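Local coordinates for protein chitinase (Thermococcus kodakarensis KOD1, PDB 5DHD) that hydrolyses chitin, the fragment here being a chitin-binding domain that probably holds the enzyme on its insoluble substrate, at residues Lys36-Ser47 / Phe77-Ile88. Sequence-based numbering, arbitrary orientation.
With PE3 (3,6,9,12,15,18,21,24,27,30,33,36,39-tridecaoxahentetracontane-1,41-diol), chain E; PE3 (3,6,9,12,15,18,21,24,27,30,33,36,39-tridecaoxahentetracontane-1,41-diol), chain H; PE3 (3,6,9,12,15,18,21,24,27,30,33,36,39-tridecaoxahentetracontane-1,41-diol), chain F.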
loop_
_atom_site.group_PDB
_atom_site.type_symbol
_atom_site.label_atom_id
_atom_site.label_comp_id
_atom_site.label_asym_id
_atom_site.label_seq_id
_atom_site.Cartn_x
_atom_site.Cartn_y
_atom_site.Cartn_z
ATOM N N LYS A 36 4.443 2.894 0.559
ATOM C CA LYS A 36 5.669 2.111 0.624
ATOM C C LYS A 36 5.469 0.913 1.529
ATOM O O LYS A 36 5.080 1.057 2.691
ATOM C CB LYS A 36 6.835 2.955 1.143
ATOM C CG LYS A 36 7.203 4.117 0.249
ATOM C CD LYS A 36 8.546 4.657 0.698
ATOM C CE LYS A 36 9.112 5.582 -0.329
ATOM N NZ LYS A 36 10.403 6.171 0.102
ATOM N N VAL A 37 5.766 -0.265 0.995
ATOM C CA VAL A 37 5.585 -1.513 1.719
ATOM C C VAL A 37 6.905 -2.236 1.952
ATOM O O VAL A 37 7.705 -2.399 1.030
ATOM C CB VAL A 37 4.646 -2.436 0.922
ATOM C CG1 VAL A 37 4.450 -3.754 1.657
ATOM C CG2 VAL A 37 3.314 -1.726 0.660
ATOM N N LYS A 38 7.120 -2.664 3.192
ATOM C CA LYS A 38 8.320 -3.405 3.562
ATOM C C LYS A 38 7.927 -4.863 3.763
ATOM O O LYS A 38 7.044 -5.168 4.567
ATOM C CB LYS A 38 8.916 -2.865 4.866
ATOM C CG LYS A 38 10.141 -3.653 5.382
ATOM C CD LYS A 38 11.348 -3.480 4.470
ATOM C CE LYS A 38 12.590 -4.175 5.043
ATOM N NZ LYS A 38 12.385 -5.645 5.260
ATOM N N LEU A 39 8.575 -5.759 3.029
ATOM C CA LEU A 39 8.289 -7.186 3.132
ATOM C C LEU A 39 9.413 -7.914 3.856
ATOM O O LEU A 39 10.554 -7.455 3.862
ATOM C CB LEU A 39 8.188 -7.811 1.736
ATOM C CG LEU A 39 7.173 -7.244 0.746
ATOM C CD1 LEU A 39 7.255 -8.017 -0.565
ATOM C CD2 LEU A 39 5.779 -7.338 1.344
ATOM N N LYS A 40 9.089 -9.052 4.461
ATOM C CA LYS A 40 10.108 -9.855 5.126
ATOM C C LYS A 40 11.023 -10.390 4.030
ATOM O O LYS A 40 10.584 -10.593 2.899
ATOM C CB LYS A 40 9.444 -11.024 5.850
ATOM C CG LYS A 40 8.904 -10.690 7.224
ATOM C CD LYS A 40 8.461 -11.956 7.951
ATOM C CE LYS A 40 6.948 -12.058 8.016
ATOM N NZ LYS A 40 6.501 -13.363 8.584
ATOM N N ASP A 41 12.290 -10.624 4.355
ATOM C CA ASP A 41 13.228 -11.131 3.361
ATOM C C ASP A 41 12.728 -12.438 2.764
ATOM O O ASP A 41 12.222 -13.305 3.478
ATOM C CB ASP A 41 14.611 -11.347 3.987
ATOM C CG ASP A 41 15.205 -10.068 4.531
ATOM O OD1 ASP A 41 15.181 -9.048 3.806
ATOM O OD2 ASP A 41 15.701 -10.084 5.678
ATOM N N GLY A 42 12.861 -12.570 1.449
ATOM C CA GLY A 42 12.418 -13.780 0.785
ATOM C C GLY A 42 11.015 -13.690 0.215
ATOM O O GLY A 42 10.599 -14.553 -0.555
ATOM N N SER A 43 10.273 -12.657 0.598
ATOM C CA SER A 43 8.916 -12.483 0.099
ATOM C C SER A 43 8.895 -11.482 -1.049
ATOM O O SER A 43 9.776 -10.633 -1.167
ATOM C CB SER A 43 7.966 -12.000 1.216
ATOM O OG SER A 43 6.632 -11.780 0.742
ATOM N N SER A 44 7.884 -11.595 -1.901
ATOM C CA SER A 44 7.737 -10.681 -3.018
ATOM C C SER A 44 6.259 -10.532 -3.342
ATOM O O SER A 44 5.439 -11.365 -2.953
ATOM C CB SER A 44 8.479 -11.174 -4.277
ATOM O OG SER A 44 7.965 -12.397 -4.750
ATOM N N VAL A 45 5.919 -9.454 -4.034
ATOM C CA VAL A 45 4.539 -9.224 -4.428
ATOM C C VAL A 45 4.297 -10.033 -5.690
ATOM O O VAL A 45 5.011 -9.875 -6.686
ATOM C CB VAL A 45 4.284 -7.720 -4.681
ATOM C CG1 VAL A 45 2.942 -7.511 -5.367
ATOM C CG2 VAL A 45 4.310 -6.992 -3.366
ATOM N N SER A 46 3.304 -10.913 -5.646
ATOM C CA SER A 46 2.987 -11.754 -6.794
ATOM C C SER A 46 1.805 -11.240 -7.607
ATOM O O SER A 46 1.633 -11.619 -8.768
ATOM C CB SER A 46 2.740 -13.194 -6.345
ATOM O OG SER A 46 1.754 -13.252 -5.344
ATOM N N SER A 47 0.989 -10.383 -7.002
ATOM C CA SER A 47 -0.165 -9.832 -7.699
ATOM C C SER A 47 -0.539 -8.460 -7.142
ATOM O O SER A 47 -0.325 -8.180 -5.965
ATOM C CB SER A 47 -1.379 -10.762 -7.540
ATOM O OG SER A 47 -2.503 -10.303 -8.275
ATOM N N PHE A 77 -2.857 -6.011 -3.143
ATOM C CA PHE A 77 -1.758 -6.811 -3.640
ATOM C C PHE A 77 -1.671 -8.101 -2.848
ATOM O O PHE A 77 -2.258 -8.230 -1.769
ATOM C CB PHE A 77 -0.405 -6.071 -3.549
ATOM C CG PHE A 77 -0.018 -5.650 -2.157
ATOM C CD1 PHE A 77 -0.442 -4.437 -1.633
ATOM C CD2 PHE A 77 0.808 -6.467 -1.389
ATOM C CE1 PHE A 77 -0.045 -4.037 -0.341
ATOM C CE2 PHE A 77 1.218 -6.073 -0.102
ATOM C CZ PHE A 77 0.790 -4.865 0.419
ATOM N N ILE A 78 -0.958 -9.066 -3.408
ATOM C CA ILE A 78 -0.751 -10.340 -2.743
ATOM C C ILE A 78 0.750 -10.525 -2.629
ATOM O O ILE A 78 1.481 -10.333 -3.604
ATOM C CB ILE A 78 -1.348 -11.526 -3.534
ATOM C CG1 ILE A 78 -2.876 -11.396 -3.576
ATOM C CG2 ILE A 78 -0.913 -12.864 -2.873
ATOM C CD1 ILE A 78 -3.564 -12.345 -4.567
ATOM N N ALA A 79 1.212 -10.860 -1.429
ATOM C CA ALA A 79 2.630 -11.093 -1.187
ATOM C C ALA A 79 2.796 -12.576 -0.871
ATOM O O ALA A 79 1.907 -13.199 -0.290
ATOM C CB ALA A 79 3.148 -10.236 -0.027
ATOM N N THR A 80 3.929 -13.147 -1.257
ATOM C CA THR A 80 4.164 -14.560 -1.008
ATOM C C THR A 80 4.425 -14.816 0.467
ATOM O O THR A 80 5.040 -14.001 1.154
ATOM C CB THR A 80 5.355 -15.068 -1.828
ATOM O OG1 THR A 80 6.540 -14.361 -1.454
ATOM C CG2 THR A 80 5.071 -14.869 -3.322
ATOM N N GLY A 81 3.944 -15.958 0.947
ATOM C CA GLY A 81 4.139 -16.303 2.341
ATOM C C GLY A 81 3.016 -15.825 3.240
ATOM O O GLY A 81 2.100 -15.118 2.807
ATOM N N SER A 82 3.104 -16.211 4.507
ATOM C CA SER A 82 2.110 -15.865 5.512
ATOM C C SER A 82 2.439 -14.550 6.216
ATOM O O SER A 82 3.450 -14.442 6.912
ATOM C CB SER A 82 2.037 -17.007 6.524
ATOM O OG SER A 82 1.130 -16.696 7.557
ATOM N N GLU A 83 1.575 -13.557 6.019
ATOM C CA GLU A 83 1.730 -12.233 6.617
ATOM C C GLU A 83 3.167 -11.731 6.542
ATOM O O GLU A 83 3.799 -11.446 7.561
ATOM C CB GLU A 83 1.265 -12.291 8.076
ATOM C CG GLU A 83 -0.216 -12.636 8.185
ATOM C CD GLU A 83 -0.711 -12.708 9.614
ATOM O OE1 GLU A 83 -0.607 -11.695 10.340
ATOM O OE2 GLU A 83 -1.204 -13.784 10.008
ATOM N N SER A 84 3.672 -11.598 5.320
ATOM C CA SER A 84 5.041 -11.150 5.113
ATOM C C SER A 84 5.242 -9.634 5.151
ATOM O O SER A 84 6.382 -9.164 5.183
ATOM C CB SER A 84 5.584 -11.691 3.802
ATOM O OG SER A 84 4.984 -11.012 2.719
ATOM N N VAL A 85 4.156 -8.864 5.138
ATOM C CA VAL A 85 4.295 -7.409 5.197
ATOM C C VAL A 85 4.624 -6.975 6.621
ATOM O O VAL A 85 3.873 -7.257 7.559
ATOM C CB VAL A 85 3.009 -6.674 4.744
ATOM C CG1 VAL A 85 3.123 -5.174 5.053
ATOM C CG2 VAL A 85 2.798 -6.868 3.249
ATOM N N GLU A 86 5.749 -6.285 6.779
ATOM C CA GLU A 86 6.172 -5.820 8.093
ATOM C C GLU A 86 5.653 -4.423 8.398
ATOM O O GLU A 86 5.398 -4.096 9.557
ATOM C CB GLU A 86 7.693 -5.802 8.180
ATOM C CG GLU A 86 8.320 -7.149 7.869
ATOM C CD GLU A 86 9.821 -7.154 8.044
ATOM O OE1 GLU A 86 10.456 -6.098 7.833
ATOM O OE2 GLU A 86 10.363 -8.225 8.384
ATOM N N ALA A 87 5.512 -3.597 7.363
ATOM C CA ALA A 87 5.022 -2.233 7.547
ATOM C C ALA A 87 4.525 -1.626 6.242
ATOM O O ALA A 87 4.985 -1.989 5.161
ATOM C CB ALA A 87 6.154 -1.346 8.105
ATOM N N ILE A 88 3.573 -0.704 6.360
ATOM C CA ILE A 88 3.016 -0.005 5.206
ATOM C C ILE A 88 2.994 1.476 5.570
ATOM O O ILE A 88 2.475 1.854 6.624
ATOM C CB ILE A 88 1.579 -0.481 4.863
ATOM C CG1 ILE A 88 1.586 -1.990 4.534
ATOM C CG2 ILE A 88 1.014 0.367 3.699
ATOM C CD1 ILE A 88 0.192 -2.580 4.250
HETATM C C18 PE3 E . 11.020 6.063 3.546
HETATM C C17 PE3 E . 10.918 7.577 3.428
HETATM O O16 PE3 E . 9.933 7.835 2.442
HETATM C C15 PE3 E . 9.722 9.216 2.226
HETATM C C14 PE3 E . 8.668 9.329 1.141
HETATM O O13 PE3 E . 9.301 8.924 -0.061
HETATM C C12 PE3 E . 8.337 8.972 -1.096
HETATM C C11 PE3 E . 9.014 8.558 -2.397
HETATM O O10 PE3 E . 9.685 7.315 -2.285
HETATM C C9 PE3 E . 10.229 7.079 -3.581
HETATM C C8 PE3 E . 11.007 5.774 -3.683
HETATM O O7 PE3 E . 11.720 5.520 -2.482
HETATM C C6 PE3 E . 12.371 4.272 -2.684
HETATM C C5 PE3 E . 13.214 3.855 -1.476
HETATM O O4 PE3 E . 12.530 4.154 -0.268
HETATM O O13 PE3 H . 2.861 -4.176 14.670
HETATM C C12 PE3 H . 2.173 -3.811 13.426
HETATM C C11 PE3 H . 2.890 -4.333 12.218
HETATM O O10 PE3 H . 2.529 -5.716 11.927
HETATM C C9 PE3 H . 3.346 -6.219 10.816
HETATM C C8 PE3 H . 3.069 -7.721 10.491
HETATM O O7 PE3 H . 3.255 -8.564 11.714
HETATM C C6 PE3 H . 2.989 -9.966 11.377
HETATM C C30 PE3 F . 3.204 2.135 13.057
HETATM C C29 PE3 F . 4.026 1.869 11.797
HETATM O O28 PE3 F . 5.257 1.271 12.169
HETATM C C27 PE3 F . 6.002 1.034 10.972
HETATM C C26 PE3 F . 7.353 0.402 11.322
HETATM O O25 PE3 F . 7.181 -0.980 11.655
HETATM O O HOH W 1 12.802 -9.938 7.135
HETATM O O HOH W 2 8.934 -14.838 -2.919
HETATM O O HOH W 3 8.140 -16.032 1.103
#
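Val37 and Val45 both approach the ring of Phe77 obliquely, Val37 with CG1 4.0 Å from CZ and Val45 with CG2 4.1 Å from CD2. Val85 CG2 lies in the ring plane at its edge, the ring of Phe62 stacks on that of Phe77, and the ring of Tyr21 meets the Phe77 ring with planes at about 15°. The second flat group, the carboxylate of Glu86, is met from above, 52° out of its plane, by Lys38 NZ in a salt bridge to OE1 (3.2 Å). Lys38 runs alongside Glu86, its chain bent at chi2 and chi4 so that NZ folds back to donate also to Leu39 O at 2.9 Å. Glu86 OE2 sits 3.1 Å from Lys40 CG and accepts from a water held by Asp41 N. With an alanine at Glu86, the Lys38 ammonium would probably lose its charge partner, keeping Leu39 O, and the Lys40 chain would lose the carboxylate it lies against. The two segments span both sheets of a beta-sandwich: 36-39 pairs antiparallel with 85-88 in one, 45-47 with 77-79 in the other, and residues 40-44 and 80-84 carry the chain across. Each pairing has a classic bulge, Glu86 and Ala87 facing Lys38, Ser46 and Ser47 facing Ile78. On the inward face Leu39 CD2 packs 3.6 Å from Val85 CG2 of its own sheet and reaches across to Ala79 CB of the other. The crossing loops are tied by Ser43, whose OG, turned away from its own backbone N (chi1 178°), donates to a lone pair of Thr80 O in the carbonyl plane (2.8 Å) and lies 2.7 Å from Ser84 OG. Thr80 OG1 accepts from Ser44 N, and a water joins it to Gly42 O.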